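PDB 3Q1N: galactose mutarotase related enzyme from Lactobacillus casei, which probably binds a carbohydrate and may act as an isomerase of the aldose 1-epimerase (galactose mutarotase) type. Local coordinates for residues I3-S8 against A12-R17; I48-I53 against Y126-D131; F173-G176 against F180-G183; A218-P223 against I252-F257. All coordinates share one frame; numbering follows the deposited sequence.

Interaction 1 of 4, residues I3-S8 against A12-R17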
loop_
_atom_site.group_PDB
_atom_site.type_symbol
_atom_site.label_atom_id
_atom_site.label_comp_id
_atom_site.label_asym_id
_atom_site.label_seq_id
_atom_site.Cartn_x
_atom_site.Cartn_y
_atom_site.Cartn_z
ATOM N N ILE A 3 -15.098 -7.192 -10.525
ATOM C CA ILE A 3 -14.586 -7.813 -11.705
ATOM C C ILE A 3 -13.718 -8.974 -11.226
ATOM O O ILE A 3 -12.950 -8.847 -10.251
ATOM C CB ILE A 3 -13.679 -6.837 -12.488
ATOM C CG1 ILE A 3 -14.483 -5.609 -12.945
ATOM C CG2 ILE A 3 -13.013 -7.517 -13.664
ATOM C CD1 ILE A 3 -15.562 -5.906 -14.002
ATOM N N THR A 4 -13.816 -10.090 -11.910
ATOM C CA THR A 4 -12.885 -11.172 -11.633
ATOM C C THR A 4 -11.956 -11.399 -12.829
ATOM O O THR A 4 -12.352 -11.216 -13.984
ATOM C CB THR A 4 -13.611 -12.478 -11.249
ATOM O OG1 THR A 4 -14.356 -12.998 -12.340
ATOM C CG2 THR A 4 -14.535 -12.268 -10.026
ATOM N N ILE A 5 -10.720 -11.766 -12.535
ATOM C CA ILE A 5 -9.781 -12.245 -13.543
ATOM C C ILE A 5 -9.252 -13.554 -13.039
ATOM O O ILE A 5 -9.310 -13.848 -11.839
ATOM C CB ILE A 5 -8.646 -11.234 -13.854
ATOM C CG1 ILE A 5 -7.935 -10.765 -12.566
ATOM C CG2 ILE A 5 -9.208 -9.994 -14.667
ATOM C CD1 ILE A 5 -6.654 -9.895 -12.826
ATOM N N GLU A 6 -8.740 -14.363 -13.945
ATOM C CA GLU A 6 -8.249 -15.682 -13.550
ATOM C C GLU A 6 -7.424 -16.324 -14.611
ATOM O O GLU A 6 -7.527 -15.986 -15.790
ATOM C CB GLU A 6 -9.417 -16.607 -13.203
ATOM C CG GLU A 6 -10.344 -16.987 -14.333
ATOM C CD GLU A 6 -11.573 -17.708 -13.768
ATOM O OE1 GLU A 6 -11.462 -18.886 -13.371
ATOM O OE2 GLU A 6 -12.646 -17.059 -13.669
ATOM N N ASN A 7 -6.557 -17.222 -14.171
ATOM C CA ASN A 7 -5.850 -18.107 -15.092
ATOM C C ASN A 7 -5.927 -19.516 -14.513
ATOM O O ASN A 7 -6.780 -19.810 -13.657
ATOM C CB ASN A 7 -4.432 -17.575 -15.380
ATOM C CG ASN A 7 -3.553 -17.535 -14.150
ATOM O OD1 ASN A 7 -3.908 -18.069 -13.092
ATOM N ND2 ASN A 7 -2.377 -16.916 -14.293
ATOM N N SER A 8 -5.102 -20.441 -14.982
ATOM C CA SER A 8 -5.220 -21.819 -14.515
ATOM C C SER A 8 -4.890 -21.979 -13.015
ATOM O O SER A 8 -5.405 -22.879 -12.369
ATOM C CB SER A 8 -4.310 -22.743 -15.319
ATOM O OG SER A 8 -2.972 -22.635 -14.939
ATOM N N ALA A 12 -8.625 -13.671 -9.012
ATOM C CA ALA A 12 -8.615 -12.403 -8.249
ATOM C C ALA A 12 -9.984 -11.734 -8.429
ATOM O O ALA A 12 -10.598 -11.794 -9.523
ATOM C CB ALA A 12 -7.507 -11.476 -8.729
ATOM N N GLY A 13 -10.457 -11.092 -7.365
ATOM C CA GLY A 13 -11.670 -10.283 -7.410
ATOM C C GLY A 13 -11.291 -8.872 -7.029
ATOM O O GLY A 13 -10.531 -8.668 -6.059
ATOM N N ILE A 14 -11.738 -7.923 -7.858
ATOM C CA ILE A 14 -11.387 -6.511 -7.695
ATOM C C ILE A 14 -12.658 -5.687 -7.775
ATOM O O ILE A 14 -13.438 -5.812 -8.726
ATOM C CB ILE A 14 -10.395 -5.969 -8.772
ATOM C CG1 ILE A 14 -9.146 -6.852 -8.907
ATOM C CG2 ILE A 14 -9.989 -4.531 -8.455
ATOM C CD1 ILE A 14 -9.201 -7.773 -10.126
ATOM N N ALA A 15 -12.857 -4.836 -6.784
ATOM C CA ALA A 15 -14.032 -3.959 -6.732
ATOM C C ALA A 15 -13.823 -2.727 -7.582
ATOM O O ALA A 15 -12.741 -2.104 -7.556
ATOM C CB ALA A 15 -14.315 -3.548 -5.301
ATOM N N GLU A 16 -14.855 -2.364 -8.341
ATOM C CA GLU A 16 -14.821 -1.133 -9.099
ATOM C C GLU A 16 -14.637 0.037 -8.162
ATOM O O GLU A 16 -13.911 0.976 -8.467
ATOM C CB GLU A 16 -16.123 -0.984 -9.894
ATOM C CG GLU A 16 -16.183 -1.999 -11.053
ATOM C CD GLU A 16 -17.547 -2.121 -11.735
ATOM O OE1 GLU A 16 -18.536 -1.553 -11.249
ATOM O OE2 GLU A 16 -17.628 -2.839 -12.763
ATOM N N ARG A 17 -15.226 -0.045 -6.977
ATOM C CA ARG A 17 -15.006 0.981 -5.956
ATOM C C ARG A 17 -13.555 0.948 -5.458
ATOM O O ARG A 17 -13.105 -0.057 -4.922
ATOM C CB ARG A 17 -16.003 0.833 -4.786
ATOM C CG ARG A 17 -15.701 1.792 -3.610
ATOM C CD ARG A 17 -15.852 3.257 -3.991
ATOM N NE ARG A 17 -17.166 3.609 -4.481
ATOM C CZ ARG A 17 -18.167 4.050 -3.714
ATOM N NH1 ARG A 17 -17.985 4.188 -2.407
ATOM N NH2 ARG A 17 -19.354 4.344 -4.252
#

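Interaction 2 of 4, residues I48-I53 against Y126-D131. With EDO (1,2-ethanediol), chain T.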
loop_
_atom_site.group_PDB
_atom_site.type_symbol
_atom_site.label_atom_id
_atom_site.label_comp_id
_atom_site.label_asym_id
_atom_site.label_seq_id
_atom_site.Cartn_x
_atom_site.Cartn_y
_atom_site.Cartn_z
ATOM N N ILE A 48 -6.200 1.256 -2.376
ATOM C CA ILE A 48 -5.280 2.166 -3.024
ATOM C C ILE A 48 -5.277 3.475 -2.257
ATOM O O ILE A 48 -6.355 3.964 -1.844
ATOM C CB ILE A 48 -5.672 2.399 -4.513
ATOM C CG1 ILE A 48 -5.503 1.097 -5.291
ATOM C CG2 ILE A 48 -4.774 3.534 -5.129
ATOM C CD1 ILE A 48 -6.038 1.136 -6.762
ATOM N N LEU A 49 -4.087 4.037 -2.067
ATOM C CA LEU A 49 -3.856 5.267 -1.282
ATOM C C LEU A 49 -3.382 6.349 -2.245
ATOM O O LEU A 49 -2.267 6.304 -2.734
ATOM C CB LEU A 49 -2.810 5.007 -0.193
ATOM C CG LEU A 49 -2.943 3.749 0.664
ATOM C CD1 LEU A 49 -1.738 3.658 1.617
ATOM C CD2 LEU A 49 -4.254 3.728 1.431
ATOM N N PHE A 50 -4.252 7.308 -2.550
ATOM C CA PHE A 50 -3.885 8.413 -3.455
ATOM C C PHE A 50 -4.850 9.556 -3.202
ATOM O O PHE A 50 -6.007 9.312 -3.007
ATOM C CB PHE A 50 -4.027 7.988 -4.928
ATOM C CG PHE A 50 -3.855 9.118 -5.932
ATOM C CD1 PHE A 50 -2.586 9.426 -6.429
ATOM C CD2 PHE A 50 -4.957 9.859 -6.397
ATOM C CE1 PHE A 50 -2.391 10.432 -7.354
ATOM C CE2 PHE A 50 -4.771 10.875 -7.355
ATOM C CZ PHE A 50 -3.482 11.161 -7.828
ATOM N N PRO A 51 -4.358 10.807 -3.215
ATOM C CA PRO A 51 -3.006 11.318 -3.416
ATOM C C PRO A 51 -2.198 11.501 -2.121
ATOM O O PRO A 51 -1.166 12.170 -2.134
ATOM C CB PRO A 51 -3.253 12.657 -4.119
ATOM C CG PRO A 51 -4.502 13.139 -3.507
ATOM C CD PRO A 51 -5.349 11.899 -3.224
ATOM N N SER A 52 -2.688 10.955 -1.015
ATOM C CA SER A 52 -1.982 10.987 0.268
ATOM C C SER A 52 -1.945 9.558 0.847
ATOM O O SER A 52 -2.878 8.783 0.633
ATOM C CB SER A 52 -2.743 11.915 1.205
ATOM O OG SER A 52 -2.041 12.196 2.384
ATOM N N ILE A 53 -0.895 9.249 1.573
ATOM C CA ILE A 53 -0.753 8.030 2.350
ATOM C C ILE A 53 -0.885 8.397 3.810
ATOM O O ILE A 53 -0.267 9.337 4.294
ATOM C CB ILE A 53 0.621 7.394 2.039
ATOM C CG1 ILE A 53 0.648 6.847 0.608
ATOM C CG2 ILE A 53 0.961 6.271 3.074
ATOM C CD1 ILE A 53 2.127 6.522 0.142
ATOM N N TYR A 126 0.664 0.902 -12.222
ATOM C CA TYR A 126 -0.021 2.172 -11.932
ATOM C C TYR A 126 0.492 3.252 -12.861
ATOM O O TYR A 126 1.705 3.279 -13.123
ATOM C CB TYR A 126 0.262 2.627 -10.527
ATOM C CG TYR A 126 -0.118 1.649 -9.466
ATOM C CD1 TYR A 126 0.802 0.663 -9.060
ATOM C CD2 TYR A 126 -1.388 1.659 -8.905
ATOM C CE1 TYR A 126 0.475 -0.265 -8.099
ATOM C CE2 TYR A 126 -1.726 0.723 -7.901
ATOM C CZ TYR A 126 -0.802 -0.229 -7.534
ATOM O OH TYR A 126 -1.135 -1.144 -6.559
ATOM N N THR A 127 -0.397 4.137 -13.327
ATOM C CA THR A 127 0.025 5.345 -14.035
ATOM C C THR A 127 -0.761 6.503 -13.458
ATOM O O THR A 127 -2.006 6.472 -13.468
ATOM C CB THR A 127 -0.268 5.293 -15.557
ATOM O OG1 THR A 127 0.369 4.130 -16.152
ATOM C CG2 THR A 127 0.239 6.547 -16.236
ATOM N N VAL A 128 -0.036 7.485 -12.977
ATOM C CA VAL A 128 -0.581 8.712 -12.428
ATOM C C VAL A 128 -0.253 9.779 -13.447
ATOM O O VAL A 128 0.913 10.030 -13.732
ATOM C CB VAL A 128 0.100 9.081 -11.107
ATOM C CG1 VAL A 128 -0.376 10.449 -10.650
ATOM C CG2 VAL A 128 -0.232 8.034 -10.026
ATOM N N THR A 129 -1.281 10.418 -13.976
ATOM C CA THR A 129 -1.088 11.489 -14.959
ATOM C C THR A 129 -1.664 12.780 -14.389
ATOM O O THR A 129 -2.798 12.804 -13.912
ATOM C CB THR A 129 -1.769 11.184 -16.303
ATOM O OG1 THR A 129 -1.296 9.914 -16.796
ATOM C CG2 THR A 129 -1.368 12.257 -17.345
ATOM N N ASN A 130 -0.866 13.827 -14.509
ATOM C CA ASN A 130 -1.259 15.205 -14.185
ATOM C C ASN A 130 -1.968 15.784 -15.401
ATOM O O ASN A 130 -1.320 16.193 -16.360
ATOM C CB ASN A 130 -0.033 16.065 -13.797
ATOM C CG ASN A 130 -0.428 17.481 -13.457
ATOM O OD1 ASN A 130 -1.642 17.740 -13.363
ATOM N ND2 ASN A 130 0.553 18.403 -13.285
ATOM N N ASP A 131 -3.286 15.844 -15.360
ATOM C CA ASP A 131 -4.058 16.406 -16.443
ATOM C C ASP A 131 -4.317 17.912 -16.265
ATOM O O ASP A 131 -5.004 18.513 -17.085
ATOM C CB ASP A 131 -5.408 15.691 -16.589
ATOM C CG ASP A 131 -5.276 14.251 -17.042
ATOM O OD1 ASP A 131 -4.336 13.924 -17.820
ATOM O OD2 ASP A 131 -6.163 13.487 -16.642
HETATM C C1 EDO T . -3.004 1.148 -16.059
HETATM O O1 EDO T . -2.939 1.012 -17.446
HETATM C C2 EDO T . -1.752 1.860 -15.552
HETATM O O2 EDO T . -0.527 1.314 -15.940
#

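Interaction 3 of 4, residues F173-G176 against F180-G183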
loop_
_atom_site.group_PDB
_atom_site.type_symbol
_atom_site.label_atom_id
_atom_site.label_comp_id
_atom_site.label_asym_id
_atom_site.label_seq_id
_atom_site.Cartn_x
_atom_site.Cartn_y
_atom_site.Cartn_z
ATOM N N PHE A 173 11.146 4.684 9.564
ATOM C CA PHE A 173 10.787 6.049 9.908
ATOM C C PHE A 173 10.212 6.091 11.318
ATOM O O PHE A 173 9.310 5.340 11.653
ATOM C CB PHE A 173 9.790 6.631 8.928
ATOM C CG PHE A 173 10.381 6.948 7.616
ATOM C CD1 PHE A 173 11.049 8.168 7.441
ATOM C CD2 PHE A 173 10.377 6.056 6.587
ATOM C CE1 PHE A 173 11.624 8.503 6.234
ATOM C CE2 PHE A 173 10.992 6.362 5.389
ATOM C CZ PHE A 173 11.603 7.593 5.213
ATOM N N GLY A 174 10.747 6.942 12.161
ATOM C CA GLY A 174 10.182 7.097 13.480
ATOM C C GLY A 174 8.732 7.582 13.455
ATOM O O GLY A 174 8.356 8.407 12.639
ATOM N N ILE A 175 7.932 7.031 14.370
ATOM C CA ILE A 175 6.495 7.337 14.482
ATOM C C ILE A 175 6.187 8.125 15.768
ATOM O O ILE A 175 6.714 7.822 16.847
ATOM C CB ILE A 175 5.665 6.041 14.504
ATOM C CG1 ILE A 175 5.962 5.219 13.242
ATOM C CG2 ILE A 175 4.163 6.362 14.656
ATOM C CD1 ILE A 175 5.747 5.920 11.917
ATOM N N GLY A 176 5.332 9.137 15.643
ATOM C CA GLY A 176 4.843 9.885 16.792
ATOM C C GLY A 176 4.098 11.146 16.372
ATOM O O GLY A 176 4.627 11.938 15.566
ATOM N N PHE A 180 1.287 9.211 12.538
ATOM C CA PHE A 180 2.157 10.229 11.935
ATOM C C PHE A 180 3.625 9.876 12.177
ATOM O O PHE A 180 3.960 9.211 13.126
ATOM C CB PHE A 180 1.929 11.619 12.525
ATOM C CG PHE A 180 0.543 12.199 12.272
ATOM C CD1 PHE A 180 -0.499 11.995 13.142
ATOM C CD2 PHE A 180 0.317 12.961 11.146
ATOM C CE1 PHE A 180 -1.749 12.554 12.889
ATOM C CE2 PHE A 180 -0.903 13.555 10.899
ATOM C CZ PHE A 180 -1.954 13.340 11.768
ATOM N N ARG A 181 4.490 10.406 11.333
ATOM C CA ARG A 181 5.944 10.356 11.547
ATOM C C ARG A 181 6.460 11.435 12.506
ATOM O O ARG A 181 5.918 12.545 12.550
ATOM C CB ARG A 181 6.664 10.483 10.201
ATOM C CG ARG A 181 6.313 9.368 9.203
ATOM C CD ARG A 181 7.187 9.379 7.966
ATOM N NE ARG A 181 7.138 10.667 7.289
ATOM C CZ ARG A 181 8.062 11.603 7.302
ATOM N NH1 ARG A 181 9.156 11.504 8.071
ATOM N NH2 ARG A 181 7.847 12.704 6.599
ATOM N N ASN A 182 7.539 11.102 13.209
ATOM C CA ASN A 182 8.218 12.056 14.071
ATOM C C ASN A 182 9.389 12.774 13.404
ATOM O O ASN A 182 9.936 13.666 14.028
ATOM C CB ASN A 182 8.685 11.378 15.379
ATOM C CG ASN A 182 9.825 10.388 15.189
ATOM O OD1 ASN A 182 10.369 10.235 14.121
ATOM N ND2 ASN A 182 10.228 9.725 16.289
ATOM N N GLY A 183 9.770 12.368 12.184
ATOM C CA GLY A 183 10.899 12.945 11.451
ATOM C C GLY A 183 12.253 12.232 11.489
ATOM O O GLY A 183 13.199 12.708 10.823
HETATM O O HOH W 1 9.845 9.753 10.660
HETATM O O HOH W 2 8.368 9.223 18.501
#

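Interaction 4 of 4, residues A218-P223 against I252-F257. With EDO (1,2-ethanediol), chain J; NO3 (nitrate ion), chain F.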
loop_
_atom_site.group_PDB
_atom_site.type_symbol
_atom_site.label_atom_id
_atom_site.label_comp_id
_atom_site.label_asym_id
_atom_site.label_seq_id
_atom_site.Cartn_x
_atom_site.Cartn_y
_atom_site.Cartn_z
ATOM N N ALA A 218 10.632 -8.454 -1.147
ATOM C CA ALA A 218 10.316 -8.598 0.276
ATOM C C ALA A 218 9.339 -9.782 0.410
ATOM O O ALA A 218 8.254 -9.790 -0.201
ATOM C CB ALA A 218 9.700 -7.321 0.820
ATOM N N THR A 219 9.774 -10.800 1.154
ATOM C CA THR A 219 9.028 -12.044 1.344
ATOM C C THR A 219 8.432 -12.129 2.739
ATOM O O THR A 219 9.159 -11.981 3.714
ATOM C CB THR A 219 9.918 -13.278 1.070
ATOM O OG1 THR A 219 10.304 -13.267 -0.310
ATOM C CG2 THR A 219 9.214 -14.565 1.384
ATOM N N LEU A 220 7.125 -12.399 2.794
ATOM C CA LEU A 220 6.359 -12.636 4.038
ATOM C C LEU A 220 6.159 -14.155 4.106
ATOM O O LEU A 220 5.500 -14.749 3.238
ATOM C CB LEU A 220 5.024 -11.895 4.013
ATOM C CG LEU A 220 4.065 -12.215 5.156
ATOM C CD1 LEU A 220 4.590 -11.746 6.520
ATOM C CD2 LEU A 220 2.683 -11.603 4.837
ATOM N N ALA A 221 6.776 -14.780 5.103
ATOM C CA ALA A 221 6.784 -16.228 5.202
ATOM C C ALA A 221 6.997 -16.701 6.641
ATOM O O ALA A 221 7.632 -16.008 7.444
ATOM C CB ALA A 221 7.900 -16.799 4.337
ATOM N N SER A 222 6.551 -17.920 6.895
ATOM C CA SER A 222 6.802 -18.660 8.133
ATOM C C SER A 222 7.222 -20.077 7.765
ATOM O O SER A 222 6.645 -20.654 6.850
ATOM C CB SER A 222 5.522 -18.738 8.969
ATOM O OG SER A 222 5.603 -19.752 9.959
ATOM N N PRO A 223 8.216 -20.620 8.472
ATOM C CA PRO A 223 8.613 -22.002 8.197
ATOM C C PRO A 223 7.505 -23.014 8.501
ATOM O O PRO A 223 7.602 -24.159 8.058
ATOM C CB PRO A 223 9.797 -22.219 9.134
ATOM C CG PRO A 223 9.620 -21.234 10.239
ATOM C CD PRO A 223 8.993 -20.041 9.577
ATOM N N ILE A 252 -1.311 -9.729 8.376
ATOM C CA ILE A 252 -0.266 -8.721 8.378
ATOM C C ILE A 252 -0.316 -8.061 7.025
ATOM O O ILE A 252 -0.403 -8.762 5.999
ATOM C CB ILE A 252 1.127 -9.342 8.632
ATOM C CG1 ILE A 252 1.183 -9.992 10.013
ATOM C CG2 ILE A 252 2.236 -8.210 8.526
ATOM C CD1 ILE A 252 2.445 -10.850 10.220
ATOM N N ALA A 253 -0.389 -6.710 7.035
ATOM C CA ALA A 253 -0.301 -5.924 5.824
ATOM C C ALA A 253 1.141 -5.576 5.497
ATOM O O ALA A 253 1.937 -5.243 6.381
ATOM C CB ALA A 253 -1.177 -4.631 5.941
ATOM N N VAL A 254 1.465 -5.629 4.203
ATOM C CA VAL A 254 2.807 -5.322 3.704
ATOM C C VAL A 254 2.553 -4.424 2.520
ATOM O O VAL A 254 2.017 -4.866 1.502
ATOM C CB VAL A 254 3.617 -6.597 3.337
ATOM C CG1 VAL A 254 5.072 -6.172 2.977
ATOM C CG2 VAL A 254 3.608 -7.625 4.517
ATOM N N GLU A 255 2.884 -3.134 2.683
ATOM C CA GLU A 255 2.284 -2.059 1.928
ATOM C C GLU A 255 3.301 -1.242 1.148
ATOM O O GLU A 255 4.084 -0.484 1.738
ATOM C CB GLU A 255 1.518 -1.146 2.889
ATOM C CG GLU A 255 0.598 -1.865 3.918
ATOM C CD GLU A 255 0.093 -0.931 4.994
ATOM O OE1 GLU A 255 0.448 0.273 4.965
ATOM O OE2 GLU A 255 -0.653 -1.381 5.897
ATOM N N PRO A 256 3.328 -1.408 -0.182
ATOM C CA PRO A 256 4.254 -0.598 -0.960
ATOM C C PRO A 256 3.848 0.884 -0.931
ATOM O O PRO A 256 2.697 1.194 -1.250
ATOM C CB PRO A 256 4.147 -1.202 -2.370
ATOM C CG PRO A 256 3.667 -2.621 -2.173
ATOM C CD PRO A 256 2.713 -2.484 -1.003
ATOM N N PHE A 257 4.801 1.757 -0.596
ATOM C CA PHE A 257 4.569 3.217 -0.463
ATOM C C PHE A 257 5.467 4.002 -1.424
ATOM O O PHE A 257 6.721 3.921 -1.345
ATOM C CB PHE A 257 4.911 3.741 0.950
ATOM C CG PHE A 257 3.836 3.557 2.038
ATOM C CD1 PHE A 257 2.710 2.769 1.886
ATOM C CD2 PHE A 257 4.031 4.176 3.251
ATOM C CE1 PHE A 257 1.788 2.630 2.930
ATOM C CE2 PHE A 257 3.118 4.036 4.269
ATOM C CZ PHE A 257 2.014 3.279 4.128
HETATM C C1 EDO J . -0.762 1.272 7.929
HETATM O O1 EDO J . -0.562 2.067 6.744
HETATM C C2 EDO J . -1.957 1.713 8.743
HETATM O O2 EDO J . -3.181 1.639 7.977
HETATM N N NO3 F . 13.561 -12.264 -0.318
HETATM O O1 NO3 F . 12.522 -11.993 -1.191
HETATM O O2 NO3 F . 14.551 -11.311 -0.085
HETATM O O3 NO3 F . 13.636 -13.501 0.329
#

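Interaction 1 of 4, residues I3-S8 against A12-R17
I5 and A12 meet on one face of a two-stranded antiparallel pairing. I5 sends CG1 across the strands to the CB of A12 at 3.9 Å. A chi1 of 52° puts I5 CG1 between its own backbone N and carbonyl carbon, and from there it can touch A12. I14 lies on the same face, but its side chain has two conformers, and the touch of its CD1 on I5 CG1 belongs to one of them and is doubtful. I3 lies on this face too. Its CD1 approaches OE2 of E16 at 3.9 Å, and these two side chains cross at about a right angle. That is a van der Waals touch between a methyl and a carboxylate oxygen. T4 points to the other face, where G13 pairs with it and brings no side chain. The CA of T4 comes within 3.2 Å of A12 O in a CA-H...O contact. Four backbone hydrogen bonds tie the strands. I3 N to I14 O and I14 N to I3 O are both 2.8 Å. I5 and A12 exchange the other two, and A12 N to I5 O is nearly straight at 173°. The face of I3, I5 and I14 packs on F93, V91 and Y115 of strands 90-96 and 109-118. The whole is a beta hairpin of strands 2-6 and 10-15, at the edge of a four-stranded antiparallel sheet laid against a larger one.

Interaction 2 of 4, residues I48-I53 against Y126-D131
F50 meets V128 in an apolar contact between segments 48-53 and 126-131, which do not pair. The nearest alpha carbons, CA of F50 and CA of V128, are 9.6 Å apart, and no hydrogen bond crosses. Side chains alone bridge the distance.

The closer contact is aliphatic against aromatic. CE1 of F50 touches CG1 of V128 at 3.9 Å and CG2 of the same residue at 4.2 Å. One ring corner thus sits against both valine methyls, and the side chains meet at a slant. F50 holds CG anti to its backbone N (chi1 172°), which carries the ring out to V128. P51 follows through a cis peptide bond. Its CB lies 3.8 Å above the F50 ring plane, over the centre. Y109 also meets this ring.

The second contact is long and holds for one of two conformers of I48. There CD1 of I48 lies at the edge of the Y126 ring, near its plane, 4.5 Å from CE2.

A polar contact with a bound diol lies at T127. Its OG1 is hydrogen-bonded to O2 of a 1,2-ethanediol at 3.0 Å, probably a molecule from the crystallisation liquor.

V113 touches both I48 and Y126, and L111 touches V128. M136 and L140 of strand 136-147 add to the same buried layer. This is core packing between two antiparallel sheets, consistent with the beta-sandwich of the galactose mutarotase family.

Interaction 3 of 4, residues F173-G176 against F180-G183
R181 runs beside F173, and the two side chains point the same way. Its CB lies 3.6 Å from the carbonyl O of G174. CG is a little farther from that oxygen. CD then packs on F173, 3.9 Å from its CB and 4.0 Å from its CG. The bend at chi3 (-56°) swings NH1 toward CD1 of F173. The two atoms are 3.9 Å apart, with ring and guanidinium planes at 71°. NH1 also gives a hydrogen bond to a water, which in turn donates to G174 O at 2.8 Å. NE is held by P261 O, outside the two segments.

Two backbone hydrogen bonds join the segments across a short connection. N182 N donates to G174 O at 2.9 Å, well above the carbonyl plane. G176 N donates to F180 O at the same length. The side-chain amide of N182 lies close over G174. Its OD1 accepts from the backbone N of D184. A second water links N182 ND2 to I175 O. CG2 of I175 packs closely on F180 O, 3.2 Å away.

I175 and R181 form a non-hydrogen-bonded antiparallel pair, and their side chains diverge. Strand 171-175 also pairs with 184-187. F173 packs on Y238 of strand 238-242, edge-to-face, and R181 has backbone bonds to D262 and A264.

Interaction 4 of 4, residues A218-P223 against I252-F257
L220 and V254 have the nearest alpha carbons, 8.1 Å apart, and no backbone hydrogen bond joins the two strands. Side chains fill the space between. L220 carries the contact with both of its methyls. CD2 reaches CG2 of V254 at 4.1 Å, and the two side chains meet at an angle. CD1 reaches CD1 of I252 at 4.4 Å. The leucine holds CG opposite its backbone N (chi1 172°), and this extends the fork toward strand 251-258. F146, L198 and I229 also touch L220, and L231 touches V254, so the contact is buried.

The polar residues next to these point elsewhere. T219 OG1 donates to O1 of a nitrate ion at 2.7 Å, and it is also hydrogen-bonded to T230. On the second strand, E255 OE1 accepts a hydrogen bond of 2.7 Å from O1 of a 1,2-ethanediol. H143 NE2 bonds the same diol, and the F257 ring turns its edge to O1. Both small molecules probably come from the crystallisation liquor. This is sheet-on-sheet packing of a beta-sandwich. H143 and E255 probably correspond to the histidine and glutamate that aldose 1-epimerases use, and the diol bonded to both is consistent with a sugar-binding pocket.

Interactions 2 and 4 touch directly. CG2 of I53 lies 3.3 Å from CE2 of F257, and L49 CD1 lies 3.9 Å from CE1 of the same ring. Strands 48-49 and 251-258 belong to one sheet, both pairing with strand 136-147. Strands 121-130 and 217-221 belong to the nine-stranded sheet, so both contacts join the same two sheets. F257 also borders the diol held by E255, which places this junction beside the probable sugar pocket. Interaction 3 is about 7 Å from interaction 4 and about 8 Å from interaction 2 at the nearest atoms. Interaction 1 lies on the opposite side of the chain's centre from interaction 3, with centres 36 Å apart.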